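Local structure of epimerase domain-containing protein (Bacillus cereus HuA2-4, 6ZLK) at residues A[9-14]-A[216-221]; A[89-94]-A[272-277]; A[192-197]-A[308-313]. The protein is a UDP-glucuronic acid 4-epimerase that interconverts UDP-glucuronic acid and UDP-galacturonic acid with the help of bound NAD. All blocks are in the same frame, centred on the assembly; numbering follows the deposited sequence.

Interaction 1. Residues A[9-14]-A[216-221]; sequences AGFIGS and TYIDDC. With NAD (nicotinamide-adenine-dinucleotide), chain E.
I218 pushes its CD1 methyl into the notch between F11 and I12, on the first helix of a Rossmann fold. Residues 9-13 are the later part of the glycine-rich GxxGxxG turn that binds NAD, with G10 and G13 as its last two glycines. The bump is I218 CD1, which lies 4.1 Å from F11 CE1 and also 4.1 Å from I12 CG1. It reaches the phenyl ring obliquely. The notch has its own packing, because I12 CG1 rests on one face of the F11 ring, toward the rim. CG1 of I218 stands anti to the backbone N (chi1 -179°), toward helix 11-21, and carries CD1 to the notch. Its CG2 branch turns back over the centre of the Y217 ring. A second, smaller bump is C221 SG, one helical turn on, 4.1 Å from I12 CG2. The four residues are buried, and the contact is purely apolar. V179 and Y176 of strand 171-180 pack against the same group.

F11 and I12 also meet the cofactor. The phosphates lie at the start of helix 11-21, where the helix dipole probably favours their negative charge. I12 CD1 is 3.8 Å from NAD C2N of the nicotinamide. F11 N donates to NAD O2A at 2.8 Å. I12 N donates to NAD O2N at 2.9 Å, nearly straight at 174°.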
loop_
_atom_site.group_PDB
_atom_site.type_symbol
_atom_site.label_atom_id
_atom_site.label_comp_id
_atom_site.label_asym_id
_atom_site.label_seq_id
_atom_site.Cartn_x
_atom_site.Cartn_y
_atom_site.Cartn_z
ATOM N N ALA A 9 12.220 21.366 -1.727
ATOM C CA ALA A 9 11.576 22.694 -1.938
ATOM C C ALA A 9 10.206 22.797 -1.281
ATOM O O ALA A 9 9.619 23.907 -1.244
ATOM C CB ALA A 9 11.471 22.956 -3.427
ATOM N N GLY A 10 9.744 21.719 -0.664
ATOM C CA GLY A 10 8.436 21.671 -0.011
ATOM C C GLY A 10 8.478 22.349 1.354
ATOM O O GLY A 10 9.550 22.889 1.805
ATOM N N PHE A 11 7.351 22.324 2.036
ATOM C CA PHE A 11 7.163 22.963 3.348
ATOM C C PHE A 11 8.199 22.421 4.342
ATOM O O PHE A 11 9.057 23.150 4.869
ATOM C CB PHE A 11 5.736 22.694 3.804
ATOM C CG PHE A 11 5.411 22.906 5.253
ATOM C CD1 PHE A 11 5.992 23.934 5.993
ATOM C CD2 PHE A 11 4.426 22.144 5.845
ATOM C CE1 PHE A 11 5.621 24.135 7.303
ATOM C CE2 PHE A 11 4.059 22.333 7.168
ATOM C CZ PHE A 11 4.640 23.355 7.890
ATOM N N ILE A 12 8.146 21.098 4.576
ATOM C CA ILE A 12 9.044 20.504 5.588
ATOM C C ILE A 12 10.491 20.438 5.090
ATOM O O ILE A 12 11.421 20.802 5.852
ATOM C CB ILE A 12 8.488 19.182 6.108
ATOM C CG1 ILE A 12 7.109 19.458 6.735
ATOM C CG2 ILE A 12 9.461 18.592 7.141
ATOM C CD1 ILE A 12 6.375 18.230 7.195
ATOM N N GLY A 13 10.679 20.089 3.804
ATOM C CA GLY A 13 11.994 19.899 3.183
ATOM C C GLY A 13 12.798 21.174 3.227
ATOM O O GLY A 13 14.007 21.113 3.587
ATOM N N SER A 14 12.178 22.324 2.964
ATOM C CA SER A 14 12.925 23.592 2.915
ATOM C C SER A 14 13.450 23.923 4.319
ATOM O O SER A 14 14.626 24.288 4.482
ATOM C CB SER A 14 12.081 24.697 2.342
ATOM O OG SER A 14 11.019 25.017 3.188
ATOM N N THR A 216 1.759 19.666 15.120
ATOM C CA THR A 216 3.211 19.643 15.371
ATOM C C THR A 216 3.807 20.924 14.787
ATOM O O THR A 216 3.857 21.087 13.589
ATOM C CB THR A 216 3.913 18.396 14.848
ATOM O OG1 THR A 216 3.189 17.229 15.285
ATOM C CG2 THR A 216 5.361 18.379 15.291
ATOM N N TYR A 217 4.353 21.775 15.639
ATOM C CA TYR A 217 4.999 23.001 15.141
ATOM C C TYR A 217 6.240 22.592 14.355
ATOM O O TYR A 217 6.997 21.662 14.702
ATOM C CB TYR A 217 5.406 23.953 16.273
ATOM C CG TYR A 217 5.940 25.236 15.706
ATOM C CD1 TYR A 217 5.063 26.095 15.044
ATOM C CD2 TYR A 217 7.245 25.645 15.909
ATOM C CE1 TYR A 217 5.518 27.269 14.462
ATOM C CE2 TYR A 217 7.708 26.825 15.353
ATOM C CZ TYR A 217 6.825 27.660 14.700
ATOM O OH TYR A 217 7.288 28.802 14.103
ATOM N N ILE A 218 6.464 23.288 13.245
ATOM C CA ILE A 218 7.526 22.924 12.292
ATOM C C ILE A 218 8.885 22.805 12.993
ATOM O O ILE A 218 9.620 21.862 12.684
ATOM C CB ILE A 218 7.549 23.931 11.137
ATOM C CG1 ILE A 218 8.622 23.573 10.117
ATOM C CG2 ILE A 218 7.722 25.373 11.637
ATOM C CD1 ILE A 218 8.506 22.219 9.437
ATOM N N ASP A 219 9.259 23.732 13.887
ATOM C CA ASP A 219 10.576 23.630 14.576
ATOM C C ASP A 219 10.642 22.370 15.452
ATOM O O ASP A 219 11.795 21.800 15.518
ATOM C CB ASP A 219 10.915 24.850 15.404
ATOM C CG ASP A 219 11.098 26.113 14.600
ATOM O OD1 ASP A 219 11.175 26.033 13.363
ATOM O OD2 ASP A 219 11.169 27.182 15.254
ATOM N N ASP A 220 9.538 21.920 16.012
ATOM C CA ASP A 220 9.522 20.654 16.781
ATOM C C ASP A 220 9.785 19.493 15.828
ATOM O O ASP A 220 10.618 18.627 16.111
ATOM C CB ASP A 220 8.261 20.557 17.618
ATOM C CG ASP A 220 8.273 21.428 18.875
ATOM O OD1 ASP A 220 9.393 21.524 19.493
ATOM O OD2 ASP A 220 7.189 21.936 19.275
ATOM N N CYS A 221 8.976 19.448 14.767
ATOM C CA CYS A 221 9.101 18.448 13.701
ATOM C C CYS A 221 10.578 18.344 13.267
ATOM O O CYS A 221 11.152 17.252 13.173
ATOM C CB CYS A 221 8.202 18.863 12.547
ATOM S SG CYS A 221 8.494 17.864 11.064
HETATM P PA NAD E . 5.196 19.526 0.093
HETATM O O1A NAD E . 4.221 19.223 -0.978
HETATM O O2A NAD E . 5.372 20.939 0.564
HETATM O O5B NAD E . 6.622 18.916 -0.172
HETATM C C5B NAD E . 6.857 17.698 -0.909
HETATM C C4B NAD E . 7.750 17.993 -2.089
HETATM O O4B NAD E . 7.969 16.756 -2.803
HETATM C C3B NAD E . 7.184 18.987 -3.088
HETATM O O3B NAD E . 7.868 20.234 -3.096
HETATM C C2B NAD E . 7.188 18.208 -4.409
HETATM O O2B NAD E . 7.530 18.961 -5.559
HETATM C C1B NAD E . 8.237 17.123 -4.142
HETATM N N9A NAD E . 8.067 15.918 -4.935
HETATM C C8A NAD E . 6.949 15.132 -5.039
HETATM N N7A NAD E . 7.102 14.109 -5.837
HETATM C C5A NAD E . 8.385 14.287 -6.350
HETATM C C6A NAD E . 9.149 13.576 -7.287
HETATM N N6A NAD E . 8.695 12.513 -7.989
HETATM N N1A NAD E . 10.415 13.996 -7.523
HETATM C C2A NAD E . 10.874 15.080 -6.860
HETATM N N3A NAD E . 10.225 15.871 -5.993
HETATM C C4A NAD E . 9.000 15.403 -5.767
HETATM O O3 NAD E . 4.675 18.643 1.329
HETATM P PN NAD E . 5.117 18.707 2.903
HETATM O O1N NAD E . 3.969 19.218 3.639
HETATM O O2N NAD E . 6.426 19.323 2.979
HETATM O O5D NAD E . 5.281 17.165 3.199
HETATM C C5D NAD E . 6.550 16.625 3.183
HETATM C C4D NAD E . 6.431 15.184 3.593
HETATM O O4D NAD E . 5.906 15.092 4.928
HETATM C C3D NAD E . 5.520 14.329 2.700
HETATM O O3D NAD E . 6.100 13.023 2.532
HETATM C C2D NAD E . 4.242 14.175 3.522
HETATM O O2D NAD E . 3.491 13.023 3.125
HETATM C C1D NAD E . 4.850 14.189 4.920
HETATM N N1N NAD E . 3.951 14.685 5.950
HETATM C C2N NAD E . 3.594 16.000 5.994
HETATM C C3N NAD E . 2.754 16.432 6.960
HETATM C C7N NAD E . 2.277 17.842 7.001
HETATM O O7N NAD E . 1.537 18.125 7.927
HETATM N N7N NAD E . 2.725 18.715 6.088
HETATM C C4N NAD E . 2.348 15.547 7.975
HETATM C C5N NAD E . 2.600 14.186 7.830
HETATM C C6N NAD E . 3.446 13.787 6.843
#

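Interaction 2. Residues A[89-94]-A[272-277]; sequences TSWGKD and SVPGEP. With UGB ((2S,3R,4S,5R,6R)-6-[[[(2R,3S,4R,5R)-5-(2,4-dioxopyrimidin-1-yl)-3,4-dihydroxy-oxolan-2-yl]methoxy-hydroxy-phosphoryl]oxy-hydroxy-phosphoryl]oxy-3,4,5-trihydroxy-oxane-2-carboxylic acid), chain G.
W91 meets P274 and G275 where two loops pass beside the sugar nucleotide site. Along residues 89-94, T89 and S90 lead in, their hydroxyls bonded to Y98 OH and V87 O. W91 follows and carries the contact, its indole aimed at the other loop by a chi1 of -57°. The edge from NE1 to CZ2 does the touching. W91 CZ2 lies 3.7 Å from P274 CB and 3.6 Å from P274 O. P274 O and G275 meet the edge of the indole near its plane, while P274 CB stands to one side of that plane, near CZ2. No hydrogen bond crosses. P274 and G275 are the central pair of a type II turn from V273 to E276. G275 has a positive phi (98°), and its lack of a side chain lets the indole come this near. After G92, D94 N bonds back to W91 O at 3.0 Å. Just past the turn, E276 is salt-bridged to R88 and lines the substrate pocket. In the fold, the contact joins the loop before helix 96-113 to the loop after strand 267-270. W91 also packs on P148 of helix 148-167 and, edge to face, on F167 of the second subunit.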
loop_
_atom_site.group_PDB
_atom_site.type_symbol
_atom_site.label_atom_id
_atom_site.label_comp_id
_atom_site.label_asym_id
_atom_site.label_seq_id
_atom_site.Cartn_x
_atom_site.Cartn_y
_atom_site.Cartn_z
ATOM N N THR A 89 -7.702 15.486 -1.321
ATOM C CA THR A 89 -7.632 15.571 -2.800
ATOM C C THR A 89 -7.052 14.291 -3.400
ATOM O O THR A 89 -6.423 14.380 -4.443
ATOM C CB THR A 89 -6.818 16.804 -3.197
ATOM O OG1 THR A 89 -5.511 16.647 -2.630
ATOM C CG2 THR A 89 -7.491 18.069 -2.713
ATOM N N SER A 90 -7.272 13.120 -2.776
ATOM C CA SER A 90 -6.631 11.840 -3.190
ATOM C C SER A 90 -7.676 10.913 -3.816
ATOM O O SER A 90 -7.344 9.715 -4.038
ATOM C CB SER A 90 -5.905 11.142 -2.032
ATOM O OG SER A 90 -6.727 10.855 -0.909
ATOM N N TRP A 91 -8.839 11.434 -4.201
ATOM C CA TRP A 91 -9.974 10.629 -4.738
ATOM C C TRP A 91 -9.978 10.628 -6.254
ATOM O O TRP A 91 -9.396 11.529 -6.874
ATOM C CB TRP A 91 -11.323 11.111 -4.194
ATOM C CG TRP A 91 -11.397 11.109 -2.713
ATOM C CD1 TRP A 91 -11.308 12.208 -1.918
ATOM C CD2 TRP A 91 -11.601 9.995 -1.837
ATOM N NE1 TRP A 91 -11.358 11.832 -0.611
ATOM C CE2 TRP A 91 -11.535 10.486 -0.521
ATOM C CE3 TRP A 91 -11.802 8.629 -2.021
ATOM C CZ2 TRP A 91 -11.748 9.683 0.588
ATOM C CZ3 TRP A 91 -11.966 7.826 -0.926
ATOM C CH2 TRP A 91 -11.966 8.357 0.370
ATOM N N GLY A 92 -10.669 9.651 -6.828
ATOM C CA GLY A 92 -10.980 9.584 -8.271
ATOM C C GLY A 92 -9.769 9.800 -9.147
ATOM O O GLY A 92 -8.730 9.071 -8.984
ATOM N N LYS A 93 -9.880 10.745 -10.090
ATOM C CA LYS A 93 -8.854 10.968 -11.139
ATOM C C LYS A 93 -7.584 11.575 -10.514
ATOM O O LYS A 93 -6.561 11.570 -11.193
ATOM C CB LYS A 93 -9.397 11.885 -12.251
ATOM C CG LYS A 93 -9.546 13.352 -11.881
ATOM C CD LYS A 93 -10.037 14.235 -13.040
ATOM C CE LYS A 93 -9.719 15.709 -12.855
ATOM N NZ LYS A 93 -10.635 16.340 -11.875
ATOM N N ASP A 94 -7.641 12.043 -9.267
ATOM C CA ASP A 94 -6.507 12.683 -8.560
ATOM C C ASP A 94 -5.573 11.620 -7.956
ATOM O O ASP A 94 -4.461 11.968 -7.486
ATOM C CB ASP A 94 -7.011 13.644 -7.482
ATOM C CG ASP A 94 -7.767 14.826 -8.049
ATOM O OD1 ASP A 94 -7.402 15.260 -9.166
ATOM O OD2 ASP A 94 -8.701 15.272 -7.374
ATOM N N SER A 272 -18.574 17.764 5.903
ATOM C CA SER A 272 -17.320 17.050 6.216
ATOM C C SER A 272 -16.890 16.322 4.933
ATOM O O SER A 272 -17.758 15.983 4.101
ATOM C CB SER A 272 -17.488 16.156 7.408
ATOM O OG SER A 272 -18.468 15.193 7.103
ATOM N N VAL A 273 -15.590 16.159 4.791
ATOM C CA VAL A 273 -14.895 15.599 3.601
ATOM C C VAL A 273 -14.635 14.134 3.927
ATOM O O VAL A 273 -14.274 13.818 5.065
ATOM C CB VAL A 273 -13.585 16.374 3.351
ATOM C CG1 VAL A 273 -13.103 16.192 1.938
ATOM C CG2 VAL A 273 -13.734 17.857 3.629
ATOM N N PRO A 274 -14.859 13.192 2.986
ATOM C CA PRO A 274 -14.464 11.809 3.224
ATOM C C PRO A 274 -12.950 11.675 3.403
ATOM O O PRO A 274 -12.164 12.453 2.873
ATOM C CB PRO A 274 -14.911 11.017 1.984
ATOM C CG PRO A 274 -15.304 12.037 0.959
ATOM C CD PRO A 274 -15.494 13.361 1.673
ATOM N N GLY A 275 -12.559 10.669 4.165
ATOM C CA GLY A 275 -11.130 10.333 4.280
ATOM C C GLY A 275 -10.475 10.899 5.513
ATOM O O GLY A 275 -9.307 10.593 5.708
ATOM N N GLU A 276 -11.174 11.709 6.302
ATOM C CA GLU A 276 -10.476 12.424 7.405
ATOM C C GLU A 276 -10.939 11.841 8.717
ATOM O O GLU A 276 -12.144 11.734 8.953
ATOM C CB GLU A 276 -10.818 13.894 7.422
ATOM C CG GLU A 276 -10.608 14.588 6.123
ATOM C CD GLU A 276 -10.451 16.069 6.394
ATOM O OE1 GLU A 276 -11.498 16.753 6.564
ATOM O OE2 GLU A 276 -9.304 16.501 6.438
ATOM N N PRO A 277 -10.010 11.499 9.636
ATOM C CA PRO A 277 -10.389 11.072 10.968
ATOM C C PRO A 277 -10.907 12.241 11.820
ATOM O O PRO A 277 -10.543 13.405 11.589
ATOM C CB PRO A 277 -9.059 10.571 11.556
ATOM C CG PRO A 277 -8.022 11.421 10.871
ATOM C CD PRO A 277 -8.533 11.577 9.452
HETATM N N1 UGB G . -9.902 21.820 7.674
HETATM C C2 UGB G . -10.911 22.752 7.841
HETATM O O2 UGB G . -11.749 22.685 8.733
HETATM N N3 UGB G . -10.885 23.775 6.937
HETATM C C4 UGB G . -9.994 23.951 5.898
HETATM O O4 UGB G . -10.121 24.926 5.158
HETATM C C5 UGB G . -8.993 22.929 5.781
HETATM C C6 UGB G . -8.989 21.919 6.656
HETATM P PA UGB G . -4.924 20.040 7.746
HETATM P PB UGB G . -4.655 17.148 8.035
HETATM O "O'P" UGB G . -1.484 16.604 3.921
HETATM O "O'Q" UGB G . 0.429 16.155 4.653
HETATM C "C1'" UGB G . -3.279 15.043 7.352
HETATM O O1A UGB G . -4.345 21.072 8.647
HETATM O O1B UGB G . -5.273 16.949 6.691
HETATM C C1D UGB G . -9.832 20.720 8.639
HETATM C "C2'" UGB G . -2.489 14.163 8.299
HETATM O "O2'" UGB G . -3.111 14.185 9.585
HETATM O O2A UGB G . -4.937 20.242 6.276
HETATM O O2B UGB G . -5.417 16.832 9.267
HETATM C C2D UGB G . -9.551 19.389 7.953
HETATM O O2D UGB G . -10.779 18.889 7.461
HETATM C "C3'" UGB G . -1.069 14.683 8.366
HETATM O "O3'" UGB G . -0.296 13.842 9.231
HETATM O O3A UGB G . -4.165 18.669 8.065
HETATM O O3B UGB G . -3.300 16.304 8.020
HETATM C C3D UGB G . -8.919 18.602 9.105
HETATM O O3D UGB G . -9.923 18.011 9.916
HETATM C "C4'" UGB G . -0.505 14.799 6.947
HETATM O "O4'" UGB G . -0.557 13.542 6.264
HETATM C C4D UGB G . -8.156 19.676 9.895
HETATM O O4D UGB G . -8.739 20.942 9.501
HETATM C "C5'" UGB G . -1.371 15.794 6.170
HETATM O "O5'" UGB G . -2.657 15.177 6.074
HETATM C C5D UGB G . -6.668 19.715 9.670
HETATM O O5D UGB G . -6.414 19.714 8.249
HETATM C "C6'" UGB G . -0.773 16.198 4.811
#

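Interaction 3. Residues A[192-197]-A[308-313]; sequences RLIKQM and DYIKQL. With UGA (uridine-5'-diphosphate-glucuronic acid), chain F.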
loop_
_atom_site.group_PDB
_atom_site.type_symbol
_atom_site.label_atom_id
_atom_site.label_comp_id
_atom_site.label_asym_id
_atom_site.label_seq_id
_atom_site.Cartn_x
_atom_site.Cartn_y
_atom_site.Cartn_z
ATOM N N ARG A 192 -5.031 28.287 5.249
ATOM C CA ARG A 192 -6.348 28.727 4.710
ATOM C C ARG A 192 -7.064 29.628 5.695
ATOM O O ARG A 192 -7.608 30.676 5.249
ATOM C CB ARG A 192 -7.229 27.541 4.269
ATOM C CG ARG A 192 -6.671 26.779 3.089
ATOM C CD ARG A 192 -7.370 25.453 2.787
ATOM N NE ARG A 192 -8.831 25.605 2.801
ATOM C CZ ARG A 192 -9.536 26.027 1.767
ATOM N NH1 ARG A 192 -8.930 26.252 0.609
ATOM N NH2 ARG A 192 -10.844 26.234 1.889
ATOM N N LEU A 193 -7.213 29.198 6.943
ATOM C CA LEU A 193 -8.022 29.890 7.951
ATOM C C LEU A 193 -7.411 31.247 8.242
ATOM O O LEU A 193 -8.161 32.191 8.392
ATOM C CB LEU A 193 -8.102 29.040 9.221
ATOM C CG LEU A 193 -8.924 27.774 9.047
ATOM C CD1 LEU A 193 -8.773 26.903 10.285
ATOM C CD2 LEU A 193 -10.400 28.098 8.844
ATOM N N ILE A 194 -6.085 31.330 8.357
ATOM C CA ILE A 194 -5.447 32.636 8.686
ATOM C C ILE A 194 -5.634 33.565 7.488
ATOM O O ILE A 194 -5.951 34.755 7.737
ATOM C CB ILE A 194 -3.978 32.443 9.081
ATOM C CG1 ILE A 194 -3.822 31.669 10.385
ATOM C CG2 ILE A 194 -3.275 33.793 9.129
ATOM C CD1 ILE A 194 -2.430 31.038 10.559
ATOM N N LYS A 195 -5.464 33.072 6.290
ATOM C CA LYS A 195 -5.602 33.850 5.047
ATOM C C LYS A 195 -7.046 34.365 5.019
ATOM O O LYS A 195 -7.245 35.590 4.775
ATOM C CB LYS A 195 -5.269 33.020 3.802
ATOM C CG LYS A 195 -5.330 33.784 2.485
ATOM C CD LYS A 195 -5.047 32.913 1.295
ATOM C CE LYS A 195 -4.823 33.707 0.037
ATOM N NZ LYS A 195 -6.072 34.369 -0.354
ATOM N N GLN A 196 -8.039 33.492 5.249
ATOM C CA GLN A 196 -9.459 33.911 5.253
ATOM C C GLN A 196 -9.641 34.958 6.344
ATOM O O GLN A 196 -10.341 35.953 6.063
ATOM C CB GLN A 196 -10.372 32.691 5.422
ATOM C CG GLN A 196 -10.342 31.763 4.233
ATOM C CD GLN A 196 -10.775 30.350 4.585
ATOM O OE1 GLN A 196 -11.051 30.044 5.754
ATOM N NE2 GLN A 196 -10.783 29.493 3.581
ATOM N N MET A 197 -9.118 34.748 7.556
ATOM C CA MET A 197 -9.313 35.705 8.668
ATOM C C MET A 197 -8.717 37.059 8.292
ATOM O O MET A 197 -9.419 38.087 8.532
ATOM C CB MET A 197 -8.660 35.185 9.939
ATOM C CG MET A 197 -8.947 36.033 11.149
ATOM S SD MET A 197 -8.474 35.194 12.676
ATOM C CE MET A 197 -9.443 33.687 12.619
ATOM N N ASP A 308 2.031 35.706 11.558
ATOM C CA ASP A 308 2.937 36.774 11.026
ATOM C C ASP A 308 3.436 36.370 9.642
ATOM O O ASP A 308 3.577 37.210 8.740
ATOM C CB ASP A 308 4.043 37.088 12.023
ATOM C CG ASP A 308 3.613 38.005 13.174
ATOM O OD1 ASP A 308 2.530 38.578 13.104
ATOM O OD2 ASP A 308 4.361 38.052 14.154
ATOM N N TYR A 309 3.733 35.087 9.402
ATOM C CA TYR A 309 4.239 34.612 8.104
ATOM C C TYR A 309 3.168 34.819 7.031
ATOM O O TYR A 309 3.463 35.355 5.957
ATOM C CB TYR A 309 4.599 33.124 8.221
ATOM C CG TYR A 309 4.770 32.488 6.873
ATOM C CD1 TYR A 309 5.938 32.653 6.129
ATOM C CD2 TYR A 309 3.733 31.778 6.308
ATOM C CE1 TYR A 309 6.060 32.106 4.862
ATOM C CE2 TYR A 309 3.821 31.264 5.022
ATOM C CZ TYR A 309 4.982 31.437 4.303
ATOM O OH TYR A 309 5.026 30.884 3.057
ATOM N N ILE A 310 1.902 34.502 7.336
ATOM C CA ILE A 310 0.795 34.576 6.324
ATOM C C ILE A 310 0.500 36.068 6.085
ATOM O O ILE A 310 0.260 36.454 4.929
ATOM C CB ILE A 310 -0.452 33.814 6.820
ATOM C CG1 ILE A 310 -0.215 32.305 7.025
ATOM C CG2 ILE A 310 -1.609 34.025 5.872
ATOM C CD1 ILE A 310 0.128 31.536 5.795
ATOM N N LYS A 311 0.494 36.860 7.133
ATOM C CA LYS A 311 0.184 38.304 7.015
ATOM C C LYS A 311 1.181 38.897 6.018
ATOM O O LYS A 311 0.781 39.698 5.138
ATOM C CB LYS A 311 0.234 38.992 8.374
ATOM C CG LYS A 311 -0.070 40.490 8.335
ATOM C CD LYS A 311 -0.155 41.076 9.727
ATOM C CE LYS A 311 -0.863 42.417 9.763
ATOM N NZ LYS A 311 -2.335 42.244 9.668
ATOM N N GLN A 312 2.454 38.558 6.174
ATOM C CA GLN A 312 3.531 39.058 5.275
ATOM C C GLN A 312 3.391 38.474 3.874
ATOM O O GLN A 312 3.630 39.204 2.864
ATOM C CB GLN A 312 4.882 38.738 5.916
ATOM C CG GLN A 312 6.063 39.187 5.076
ATOM C CD GLN A 312 7.334 38.988 5.860
ATOM O OE1 GLN A 312 7.992 39.941 6.253
ATOM N NE2 GLN A 312 7.663 37.731 6.110
ATOM N N LEU A 313 3.075 37.188 3.743
ATOM C CA LEU A 313 2.927 36.533 2.417
ATOM C C LEU A 313 1.843 37.212 1.569
ATOM O O LEU A 313 2.076 37.358 0.356
ATOM C CB LEU A 313 2.615 35.052 2.636
ATOM C CG LEU A 313 2.497 34.190 1.381
ATOM C CD1 LEU A 313 3.797 34.177 0.599
ATOM C CD2 LEU A 313 2.109 32.780 1.779
HETATM C "C1'" UGA F . -1.912 17.141 7.298
HETATM C "C2'" UGA F . -1.163 17.216 5.976
HETATM O "O2'" UGA F . -2.001 17.891 5.045
HETATM C "C3'" UGA F . -0.809 15.854 5.429
HETATM O "O3'" UGA F . 0.098 16.055 4.341
HETATM C "C4'" UGA F . -0.179 14.958 6.482
HETATM O "O4'" UGA F . -0.040 13.639 5.939
HETATM C "C5'" UGA F . -1.063 14.924 7.740
HETATM O "O5'" UGA F . -1.276 16.260 8.206
HETATM C "C6'" UGA F . -0.536 14.105 8.931
HETATM O "O'P" UGA F . 0.044 13.060 8.745
HETATM O "O'Q" UGA F . -0.758 14.483 10.049
HETATM P PB UGA F . -4.444 17.171 7.995
HETATM O O1B UGA F . -4.326 16.658 9.367
HETATM O O2B UGA F . -5.649 16.899 7.166
HETATM O O3B UGA F . -3.245 16.778 7.005
HETATM O O3A UGA F . -4.171 18.740 8.089
HETATM P PA UGA F . -4.943 20.086 7.711
HETATM O O1A UGA F . -5.068 20.142 6.252
HETATM O O2A UGA F . -4.266 21.170 8.443
HETATM O O5D UGA F . -6.408 19.830 8.335
HETATM C C5D UGA F . -6.647 19.691 9.722
HETATM C C4D UGA F . -8.129 19.745 9.944
HETATM O O4D UGA F . -8.670 20.993 9.445
HETATM C C3D UGA F . -8.924 18.634 9.250
HETATM O O3D UGA F . -9.748 18.085 10.281
HETATM C C2D UGA F . -9.732 19.348 8.163
HETATM O O2D UGA F . -11.068 18.875 8.137
HETATM C C1D UGA F . -9.844 20.771 8.694
HETATM N N1 UGA F . -9.924 21.811 7.658
HETATM C C6 UGA F . -8.978 21.920 6.676
HETATM C C2 UGA F . -10.927 22.757 7.822
HETATM O O2 UGA F . -11.799 22.681 8.680
HETATM N N3 UGA F . -10.874 23.786 6.937
HETATM C C4 UGA F . -9.961 23.963 5.924
HETATM O O4 UGA F . -10.092 24.939 5.190
HETATM C C5 UGA F . -8.965 22.931 5.802
#
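One residue, I310, supplies nearly all that helix 299-313 brings to this contact, packing as a knob into helix 189-198. The hole is made by H191, I194, K195 and L198, the spacing of a knobs-into-holes arrangement. The closest touch is I194 CG2 to I310 CB, 3.6 Å, with the two isoleucine side chains crossing obliquely. The methyl groups also meet, I194 CG2 lying 3.7 Å from I310 CG2. That I310 methyl reaches down to the helix backbone, 4.0 Å from K195 N. In I194, CG2 stands anti to the backbone N, and this places it against I310. Here the helices are close, with 6.6 Å between K195 CA and I310 CA. Of the K195 side chain, CB comes near, 4.3 Å from I310 CG2; the backbone N is closer still. The K195 ammonium group turns off to a salt bridge with E199 and a cation-pi contact with Y314.

R192 points off the other side of its helix, toward the substrate. Its chain bends at chi3 (47°), and R192 NE donates to UGA O4 of the uracil at 2.8 Å. The bond is nearly straight, at 176°, and the oxygen lies at the edge of the guanidinium, in its plane. Helix 189-198 is thus set between helix 299-313, strand 203-206, which L193 and M197 touch through L203, and helix 250-261, whose L257 touches I194.

From the N terminus the chain passes 9-14, 89-94 and 192-197, and then meets their partners in the same order. Interaction 1 closes the first long loop at 216-221, interaction 2 the second at 272-277, and interaction 3 the last at 308-313. Each pair of loops therefore crosses, and none is nested. Interaction 1 joins the first Rossmann helix to helix 218-230 beside NAD. Interaction 2 brings two loops together at the subunit interface. Interaction 3 packs the last helix onto the helix that reads the uracil. The contacts do not touch. Centres of interactions 1 and 3 are about 17 Å apart, and those of 2 and 3 about 25 Å.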